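Local coordinates for protein gamma-glutamyl-gamma-aminobutyraldehyde dehydrogenase (PDB 4LIH) that probably oxidises aldehydes, among them perhaps gamma-glutamyl-gamma-aminobutyraldehyde, to carboxylic acids with NAD(P)+ as electron acceptor, at residues N194-K199 and G223-V228; P200-P205 and P229-P234; R29-G34 and V211-F216. One frame throughout, in Å; residues are numbered along the deposited sequence.

Interaction 1 of 3, residues N194-K199 and G223-V228; sequences NSVVLK and GVFNVV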
loop_
_atom_site.group_PDB
_atom_site.type_symbol
_atom_site.label_atom_id
_atom_site.label_comp_id
_atom_site.label_asym_id
_atom_site.label_seq_id
_atom_site.Cartn_x
_atom_site.Cartn_y
_atom_site.Cartn_z
ATOM N N ASN A 194 3.124 -22.180 -4.147
ATOM C CA ASN A 194 2.280 -23.382 -4.208
ATOM C C ASN A 194 2.694 -24.462 -5.213
ATOM O O ASN A 194 3.383 -24.202 -6.206
ATOM C CB ASN A 194 0.840 -22.999 -4.453
ATOM C CG ASN A 194 0.343 -21.991 -3.470
ATOM O OD1 ASN A 194 0.074 -22.314 -2.311
ATOM N ND2 ASN A 194 0.185 -20.748 -3.927
ATOM N N SER A 195 2.295 -25.700 -4.902
ATOM C CA SER A 195 2.233 -26.783 -5.870
ATOM C C SER A 195 0.883 -26.755 -6.562
ATOM O O SER A 195 -0.164 -26.427 -5.938
ATOM C CB SER A 195 2.454 -28.109 -5.184
ATOM O OG SER A 195 3.750 -28.138 -4.700
ATOM N N VAL A 196 0.914 -27.050 -7.843
ATOM C CA VAL A 196 -0.276 -27.010 -8.692
ATOM C C VAL A 196 -0.583 -28.341 -9.399
ATOM O O VAL A 196 0.304 -28.990 -9.984
ATOM C CB VAL A 196 -0.155 -25.877 -9.720
ATOM C CG1 VAL A 196 -1.312 -25.891 -10.743
ATOM C CG2 VAL A 196 -0.121 -24.551 -8.983
ATOM N N VAL A 197 -1.858 -28.711 -9.338
ATOM C CA VAL A 197 -2.433 -29.754 -10.180
ATOM C C VAL A 197 -3.458 -29.084 -11.101
ATOM O O VAL A 197 -4.512 -28.587 -10.670
ATOM C CB VAL A 197 -3.023 -30.872 -9.340
ATOM C CG1 VAL A 197 -3.465 -32.025 -10.235
ATOM C CG2 VAL A 197 -1.967 -31.354 -8.328
ATOM N N LEU A 198 -3.108 -29.041 -12.379
ATOM C CA LEU A 198 -3.959 -28.451 -13.394
ATOM C C LEU A 198 -4.739 -29.537 -14.174
ATOM O O LEU A 198 -4.169 -30.536 -14.605
ATOM C CB LEU A 198 -3.124 -27.643 -14.347
ATOM C CG LEU A 198 -3.751 -26.984 -15.581
ATOM C CD1 LEU A 198 -4.521 -25.785 -15.164
ATOM C CD2 LEU A 198 -2.611 -26.583 -16.516
ATOM N N LYS A 199 -6.034 -29.311 -14.330
ATOM C CA LYS A 199 -6.936 -30.201 -15.042
ATOM C C LYS A 199 -7.501 -29.390 -16.198
ATOM O O LYS A 199 -8.456 -28.622 -16.023
ATOM C CB LYS A 199 -8.038 -30.714 -14.125
ATOM C CG LYS A 199 -8.527 -32.134 -14.450
ATOM C CD LYS A 199 -9.153 -32.262 -15.835
ATOM C CE LYS A 199 -10.547 -31.683 -15.871
ATOM N NZ LYS A 199 -11.220 -31.742 -17.195
ATOM N N GLY A 223 6.685 -32.465 -9.316
ATOM C CA GLY A 223 5.527 -32.402 -8.456
ATOM C C GLY A 223 4.926 -31.028 -8.219
ATOM O O GLY A 223 3.800 -30.931 -7.740
ATOM N N VAL A 224 5.654 -29.975 -8.564
ATOM C CA VAL A 224 5.210 -28.596 -8.302
ATOM C C VAL A 224 4.187 -28.113 -9.350
ATOM O O VAL A 224 3.280 -27.282 -9.036
ATOM C CB VAL A 224 6.436 -27.691 -8.178
ATOM C CG1 VAL A 224 6.016 -26.212 -8.203
ATOM C CG2 VAL A 224 7.221 -28.038 -6.912
ATOM N N PHE A 225 4.309 -28.675 -10.569
ATOM C CA PHE A 225 3.369 -28.403 -11.651
ATOM C C PHE A 225 3.050 -29.702 -12.394
ATOM O O PHE A 225 3.925 -30.292 -13.000
ATOM C CB PHE A 225 3.849 -27.289 -12.590
ATOM C CG PHE A 225 2.806 -26.863 -13.622
ATOM C CD1 PHE A 225 1.562 -26.349 -13.253
ATOM C CD2 PHE A 225 3.078 -27.007 -14.970
ATOM C CE1 PHE A 225 0.643 -25.969 -14.232
ATOM C CE2 PHE A 225 2.168 -26.680 -15.933
ATOM C CZ PHE A 225 0.934 -26.144 -15.569
ATOM N N ASN A 226 1.815 -30.168 -12.220
ATOM C CA ASN A 226 1.292 -31.416 -12.793
ATOM C C ASN A 226 0.058 -31.101 -13.640
ATOM O O ASN A 226 -0.750 -30.226 -13.284
ATOM C CB ASN A 226 0.837 -32.355 -11.693
ATOM C CG ASN A 226 1.832 -32.470 -10.558
ATOM O OD1 ASN A 226 2.799 -33.230 -10.637
ATOM N ND2 ASN A 226 1.648 -31.643 -9.526
ATOM N N VAL A 227 -0.105 -31.841 -14.744
ATOM C CA VAL A 227 -1.248 -31.687 -15.637
ATOM C C VAL A 227 -1.912 -33.069 -15.787
ATOM O O VAL A 227 -1.230 -34.087 -16.096
ATOM C CB VAL A 227 -0.831 -31.081 -17.011
ATOM C CG1 VAL A 227 -1.983 -31.105 -18.021
ATOM C CG2 VAL A 227 -0.308 -29.647 -16.826
ATOM N N VAL A 228 -3.203 -33.112 -15.477
ATOM C CA VAL A 228 -4.016 -34.321 -15.451
ATOM C C VAL A 228 -5.174 -34.176 -16.440
ATOM O O VAL A 228 -6.258 -33.703 -16.078
ATOM C CB VAL A 228 -4.559 -34.581 -14.027
ATOM C CG1 VAL A 228 -5.461 -35.796 -13.958
ATOM C CG2 VAL A 228 -3.401 -34.729 -13.081
#
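Ser195 opens the pairing by laying its CA against the carbonyl oxygen of Val224, a CA-H...O contact of 3.4 Å, while its hydroxyl is taken up by Ala74 O on helix 64-80. At Val196 the ladder proper begins. Val196 N donates to Val224 O at 2.7 Å, and Val196 O receives two N-H groups of Asn226: the backbone N at 2.9 Å and the side-chain ND2 at 3.0 Å, reaching it from opposite faces of the carbonyl plane. The amide can do this because Asn226 CG sits beside its own backbone N (chi1 -46°); ND2 then also donates to Gly223 O, and with OD1 bound to Asp33 N the amide's rotation is fixed. Val196 CG1 meets the Phe225 ring at its edge, by CD1. These two parallel strands belong to a right-handed beta-alpha-beta crossover, joined through helix 206-218, in what is probably the Rossmann-type NAD(P)-binding domain of the aldehyde dehydrogenase fold. On the other face of the sheet Val197 sets CG2 against Asn226 ND2 and CG1 against Val228 CG2. Leu198 continues the ladder, with its N bonded to Asn226 O in a nearly straight bond (2.8 Å, 173°) and its O to Val228 N. Its CD2 bridges Phe225 CZ (3.7 Å) and Val227 CG2. Lys199 finally runs CG and CD past Val228 O, its NZ going on to Gly230 O and Ala231 O.

Interaction 2 of 3, residues P200-P205 and P229-P234; sequences PSEKSP and PGAGEP
Pro229 starts the second segment with its ring near two prolines of the first: its CA lies 4.2 Å from Pro200 CG, and its CB is 4.3 Å from Pro205 CB. Val59 of strand 55-60 packs on both Pro205 and Pro229, so the rings share a greasy neighbour. At Gly230 the backbone N binds a water while the O packs against Glu202. Gly230 N donates to the water at 3.0 Å, and the water lies 2.8 Å from Pro200 O, to which it can donate, so a single water bridges the two backbones. Gly230 O comes 3.2 Å from Glu202 CB. The positive phi of Gly230, 149°, is one that a residue with a side chain would hardly tolerate. Segment 200-205 is a loop and 229-234 a loop running into helix 232-240; each follows the C-terminal end of one of two neighbouring parallel strands, the end where Rossmann-like domains bind their dinucleotide. Within 200-205 the chain folds into a type I turn from Ser201 to Ser204, with an ST turn in which Lys203 N donates to Ser201 OG. Ala231 is met by the carboxylate end of Glu202, whose OE1 stands 3.8 Å from Ala231 CA and also makes a long, weak ion pair with Lys199 NZ. Glu202 CG lies between its own backbone N and carbonyl carbon (chi1 67°), and a bend at chi2 carries the carboxylate across.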
loop_
_atom_site.group_PDB
_atom_site.type_symbol
_atom_site.label_atom_id
_atom_site.label_comp_id
_atom_site.label_asym_id
_atom_site.label_seq_id
_atom_site.Cartn_x
_atom_site.Cartn_y
_atom_site.Cartn_z
ATOM N N PRO A 200 -6.905 -29.527 -17.384
ATOM C CA PRO A 200 -7.405 -28.847 -18.575
ATOM C C PRO A 200 -8.715 -29.479 -19.078
ATOM O O PRO A 200 -9.013 -30.597 -18.692
ATOM C CB PRO A 200 -6.256 -29.040 -19.566
ATOM C CG PRO A 200 -5.660 -30.357 -19.167
ATOM C CD PRO A 200 -5.692 -30.315 -17.679
ATOM N N SER A 201 -9.502 -28.745 -19.859
ATOM C CA SER A 201 -10.769 -29.282 -20.405
ATOM C C SER A 201 -10.446 -30.465 -21.286
ATOM O O SER A 201 -9.441 -30.439 -21.963
ATOM C CB SER A 201 -11.536 -28.183 -21.185
ATOM O OG SER A 201 -12.667 -28.723 -21.887
ATOM N N GLU A 202 -11.261 -31.522 -21.230
ATOM C CA GLU A 202 -11.195 -32.586 -22.207
ATOM C C GLU A 202 -11.275 -32.076 -23.656
ATOM O O GLU A 202 -10.777 -32.761 -24.558
ATOM C CB GLU A 202 -12.281 -33.643 -21.948
ATOM C CG GLU A 202 -13.693 -33.157 -22.175
ATOM C CD GLU A 202 -14.359 -32.434 -20.992
ATOM O OE1 GLU A 202 -13.710 -31.908 -19.980
ATOM O OE2 GLU A 202 -15.607 -32.351 -21.117
ATOM N N LYS A 203 -11.903 -30.894 -23.854
ATOM C CA LYS A 203 -11.977 -30.264 -25.151
ATOM C C LYS A 203 -10.688 -29.520 -25.565
ATOM O O LYS A 203 -10.593 -29.073 -26.711
ATOM C CB LYS A 203 -13.152 -29.301 -25.221
ATOM C CG LYS A 203 -14.516 -29.927 -25.027
ATOM C CD LYS A 203 -15.654 -28.977 -25.381
ATOM C CE LYS A 203 -16.892 -29.131 -24.468
ATOM N NZ LYS A 203 -17.679 -30.343 -24.774
ATOM N N SER A 204 -9.721 -29.372 -24.653
ATOM C CA SER A 204 -8.488 -28.654 -24.998
ATOM C C SER A 204 -7.314 -28.979 -24.072
ATOM O O SER A 204 -6.871 -28.134 -23.315
ATOM C CB SER A 204 -8.765 -27.153 -24.903
ATOM O OG SER A 204 -9.262 -26.818 -23.620
ATOM N N PRO A 205 -6.828 -30.204 -24.108
ATOM C CA PRO A 205 -5.777 -30.612 -23.227
ATOM C C PRO A 205 -4.356 -30.262 -23.659
ATOM O O PRO A 205 -3.453 -30.375 -22.827
ATOM C CB PRO A 205 -5.917 -32.136 -23.266
ATOM C CG PRO A 205 -6.311 -32.388 -24.672
ATOM C CD PRO A 205 -7.332 -31.348 -24.905
ATOM N N PRO A 229 -4.943 -34.601 -17.689
ATOM C CA PRO A 229 -6.025 -34.542 -18.680
ATOM C C PRO A 229 -7.153 -35.542 -18.372
ATOM O O PRO A 229 -6.919 -36.528 -17.653
ATOM C CB PRO A 229 -5.328 -34.869 -20.011
ATOM C CG PRO A 229 -3.906 -35.132 -19.719
ATOM C CD PRO A 229 -3.682 -35.119 -18.241
ATOM N N GLY A 230 -8.350 -35.264 -18.923
ATOM C CA GLY A 230 -9.543 -36.115 -18.726
ATOM C C GLY A 230 -10.819 -35.297 -18.773
ATOM O O GLY A 230 -10.794 -34.104 -19.121
ATOM N N ALA A 231 -11.926 -35.919 -18.392
ATOM C CA ALA A 231 -13.234 -35.307 -18.466
ATOM C C ALA A 231 -13.674 -34.752 -17.087
ATOM O O ALA A 231 -12.874 -34.186 -16.354
ATOM C CB ALA A 231 -14.248 -36.308 -19.036
ATOM N N GLY A 232 -14.951 -34.899 -16.745
ATOM C CA GLY A 232 -15.493 -34.392 -15.472
ATOM C C GLY A 232 -14.936 -35.022 -14.209
ATOM O O GLY A 232 -14.780 -34.325 -13.190
ATOM N N GLU A 233 -14.661 -36.326 -14.227
ATOM C CA GLU A 233 -14.290 -37.020 -13.000
ATOM C C GLU A 233 -13.069 -36.414 -12.292
ATOM O O GLU A 233 -13.136 -36.185 -11.103
ATOM C CB GLU A 233 -14.085 -38.519 -13.245
ATOM C CG GLU A 233 -13.659 -39.358 -12.034
ATOM C CD GLU A 233 -14.801 -39.683 -11.084
ATOM O OE1 GLU A 233 -15.954 -39.258 -11.347
ATOM O OE2 GLU A 233 -14.556 -40.371 -10.050
ATOM N N PRO A 234 -11.967 -36.130 -13.021
ATOM C CA PRO A 234 -10.799 -35.631 -12.272
ATOM C C PRO A 234 -11.027 -34.253 -11.630
ATOM O O PRO A 234 -10.551 -34.023 -10.512
ATOM C CB PRO A 234 -9.649 -35.666 -13.292
ATOM C CG PRO A 234 -10.239 -36.007 -14.594
ATOM C CD PRO A 234 -11.681 -36.401 -14.427
HETATM O O HOH W 1 -8.183 -32.666 -20.431
#

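Interaction 3 of 3, residues R29-G34 and V211-F216; sequences RAFIDG and VAQLAF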
loop_
_atom_site.group_PDB
_atom_site.type_symbol
_atom_site.label_atom_id
_atom_site.label_comp_id
_atom_site.label_asym_id
_atom_site.label_seq_id
_atom_site.Cartn_x
_atom_site.Cartn_y
_atom_site.Cartn_z
ATOM N N ARG A 29 0.284 -37.626 -23.213
ATOM C CA ARG A 29 0.355 -38.119 -21.841
ATOM C C ARG A 29 0.140 -37.025 -20.773
ATOM O O ARG A 29 0.393 -35.856 -21.005
ATOM C CB ARG A 29 1.682 -38.823 -21.609
ATOM C CG ARG A 29 1.780 -40.160 -22.388
ATOM C CD ARG A 29 3.157 -40.809 -22.311
ATOM N NE ARG A 29 4.146 -39.999 -23.002
ATOM C CZ ARG A 29 5.469 -40.184 -22.975
ATOM N NH1 ARG A 29 6.002 -41.115 -22.239
ATOM N NH2 ARG A 29 6.263 -39.373 -23.653
ATOM N N ALA A 30 -0.357 -37.453 -19.605
ATOM C CA ALA A 30 -0.346 -36.663 -18.382
ATOM C C ALA A 30 1.068 -36.299 -18.030
ATOM O O ALA A 30 2.020 -37.017 -18.395
ATOM C CB ALA A 30 -0.933 -37.461 -17.234
ATOM N N PHE A 31 1.227 -35.199 -17.304
ATOM C CA PHE A 31 2.504 -34.843 -16.767
ATOM C C PHE A 31 2.410 -34.769 -15.256
ATOM O O PHE A 31 1.819 -33.822 -14.697
ATOM C CB PHE A 31 3.026 -33.501 -17.282
ATOM C CG PHE A 31 4.515 -33.325 -17.065
ATOM C CD1 PHE A 31 5.022 -32.771 -15.879
ATOM C CD2 PHE A 31 5.403 -33.700 -18.041
ATOM C CE1 PHE A 31 6.374 -32.611 -15.696
ATOM C CE2 PHE A 31 6.773 -33.585 -17.856
ATOM C CZ PHE A 31 7.252 -33.014 -16.683
ATOM N N ILE A 32 3.023 -35.754 -14.595
ATOM C CA ILE A 32 2.825 -35.933 -13.181
ATOM C C ILE A 32 4.175 -36.199 -12.562
ATOM O O ILE A 32 4.858 -37.143 -12.980
ATOM C CB ILE A 32 1.812 -37.083 -12.879
ATOM C CG1 ILE A 32 0.412 -36.762 -13.396
ATOM C CG2 ILE A 32 1.699 -37.321 -11.394
ATOM C CD1 ILE A 32 -0.587 -37.906 -13.368
ATOM N N ASP A 33 4.527 -35.390 -11.559
ATOM C CA ASP A 33 5.739 -35.587 -10.753
ATOM C C ASP A 33 6.994 -35.690 -11.614
ATOM O O ASP A 33 7.783 -36.640 -11.477
ATOM C CB ASP A 33 5.584 -36.829 -9.846
ATOM C CG ASP A 33 6.573 -36.865 -8.699
ATOM O OD1 ASP A 33 7.302 -35.910 -8.491
ATOM O OD2 ASP A 33 6.600 -37.871 -7.968
ATOM N N GLY A 34 7.171 -34.709 -12.503
ATOM C CA GLY A 34 8.370 -34.570 -13.350
ATOM C C GLY A 34 8.503 -35.443 -14.583
ATOM O O GLY A 34 9.582 -35.483 -15.198
ATOM N N VAL A 211 3.088 -27.223 -21.912
ATOM C CA VAL A 211 3.771 -26.254 -21.023
ATOM C C VAL A 211 4.289 -26.915 -19.744
ATOM O O VAL A 211 5.216 -26.400 -19.082
ATOM C CB VAL A 211 2.937 -24.993 -20.673
ATOM C CG1 VAL A 211 2.568 -24.208 -21.927
ATOM C CG2 VAL A 211 1.699 -25.302 -19.847
ATOM N N ALA A 212 3.702 -28.067 -19.422
ATOM C CA ALA A 212 4.147 -28.879 -18.285
ATOM C C ALA A 212 5.563 -29.378 -18.514
ATOM O O ALA A 212 6.383 -29.329 -17.613
ATOM C CB ALA A 212 3.220 -30.067 -18.079
ATOM N N GLN A 213 5.804 -29.854 -19.739
ATOM C CA GLN A 213 7.105 -30.327 -20.168
ATOM C C GLN A 213 8.117 -29.189 -20.090
ATOM O O GLN A 213 9.201 -29.340 -19.529
ATOM C CB GLN A 213 7.017 -30.884 -21.597
ATOM C CG GLN A 213 6.132 -32.121 -21.728
ATOM C CD GLN A 213 6.120 -32.715 -23.134
ATOM O OE1 GLN A 213 5.688 -32.073 -24.091
ATOM N NE2 GLN A 213 6.553 -33.971 -23.248
ATOM N N LEU A 214 7.722 -28.034 -20.619
ATOM C CA LEU A 214 8.558 -26.828 -20.592
ATOM C C LEU A 214 8.811 -26.360 -19.168
ATOM O O LEU A 214 9.897 -25.936 -18.859
ATOM C CB LEU A 214 7.950 -25.717 -21.428
ATOM C CG LEU A 214 7.765 -26.047 -22.904
ATOM C CD1 LEU A 214 7.039 -24.872 -23.533
ATOM C CD2 LEU A 214 9.080 -26.385 -23.643
ATOM N N ALA A 215 7.837 -26.530 -18.286
ATOM C CA ALA A 215 7.998 -26.142 -16.880
ATOM C C ALA A 215 9.135 -26.915 -16.217
ATOM O O ALA A 215 9.999 -26.331 -15.556
ATOM C CB ALA A 215 6.695 -26.372 -16.113
ATOM N N PHE A 216 9.118 -28.221 -16.383
ATOM C CA PHE A 216 10.171 -29.071 -15.861
ATOM C C PHE A 216 11.526 -28.744 -16.517
ATOM O O PHE A 216 12.539 -28.683 -15.833
ATOM C CB PHE A 216 9.817 -30.562 -16.048
ATOM C CG PHE A 216 10.798 -31.505 -15.382
ATOM C CD1 PHE A 216 10.845 -31.616 -13.993
ATOM C CD2 PHE A 216 11.683 -32.259 -16.129
ATOM C CE1 PHE A 216 11.739 -32.481 -13.357
ATOM C CE2 PHE A 216 12.617 -33.102 -15.492
ATOM C CZ PHE A 216 12.634 -33.203 -14.108
#
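Two phenylalanines, each with CG swung anti to its own backbone N (Phe31 chi1 -162°, Phe216 chi1 -173°), reach out from strand and helix and cross at about a right angle. Phe31 CZ touches Phe216 CB at 3.6 Å, so the far end of one ring meets the root of the other side chain. Farther back, Phe31 CB sits against Ala212 CB at 3.5 Å, and that methyl also touches CG of the ring. One face of the Phe31 ring looks onto the helix backbone: Ala212 O stands 3.8 Å above its plane, offset toward the rim, next to Gln213 N. Gln213 CA comes 4.0 Å from Phe31 CE2. Strand 30-32 pairs with strand 35-37 in a small antiparallel hairpin, and Phe31 O accepts a backbone hydrogen bond from Val227 N. The hairpin thus lies beside strand 225-227, at the edge of the mixed sheet, while helix 206-218 is the helix that connects strand 195-199 to strand 225-227. At the turn of the hairpin Gly34 lies over the Phe216 ring: its CA makes a CH-pi contact, 4.2 Å from the ring centroid and 26° off the normal, and its O sits 3.8 Å above the plane, over the centre. Asp33, beside it, is held by a salt bridge to Arg76 of helix 64-80.

Overall arrangement
Interactions 1 and 2 run in succession along the same two chain pieces: strands 195-199 and 225-227 pair through backbone hydrogen bonds, then give way to loops that meet through prolines, a glycine and a bridging water. Lys199 reaches from interaction 1 into the 229-234 loop. Interaction 3 sets the N-terminal hairpin against helix 206-218, the crossover between those strands, and Asn226 and the backbone of Val227 tie interaction 1 to that hairpin. Interaction 1 is wholly buried and interaction 2 mostly so; interaction 3 is aromatic and apolar packing, reaching the surface at exposed Phe216.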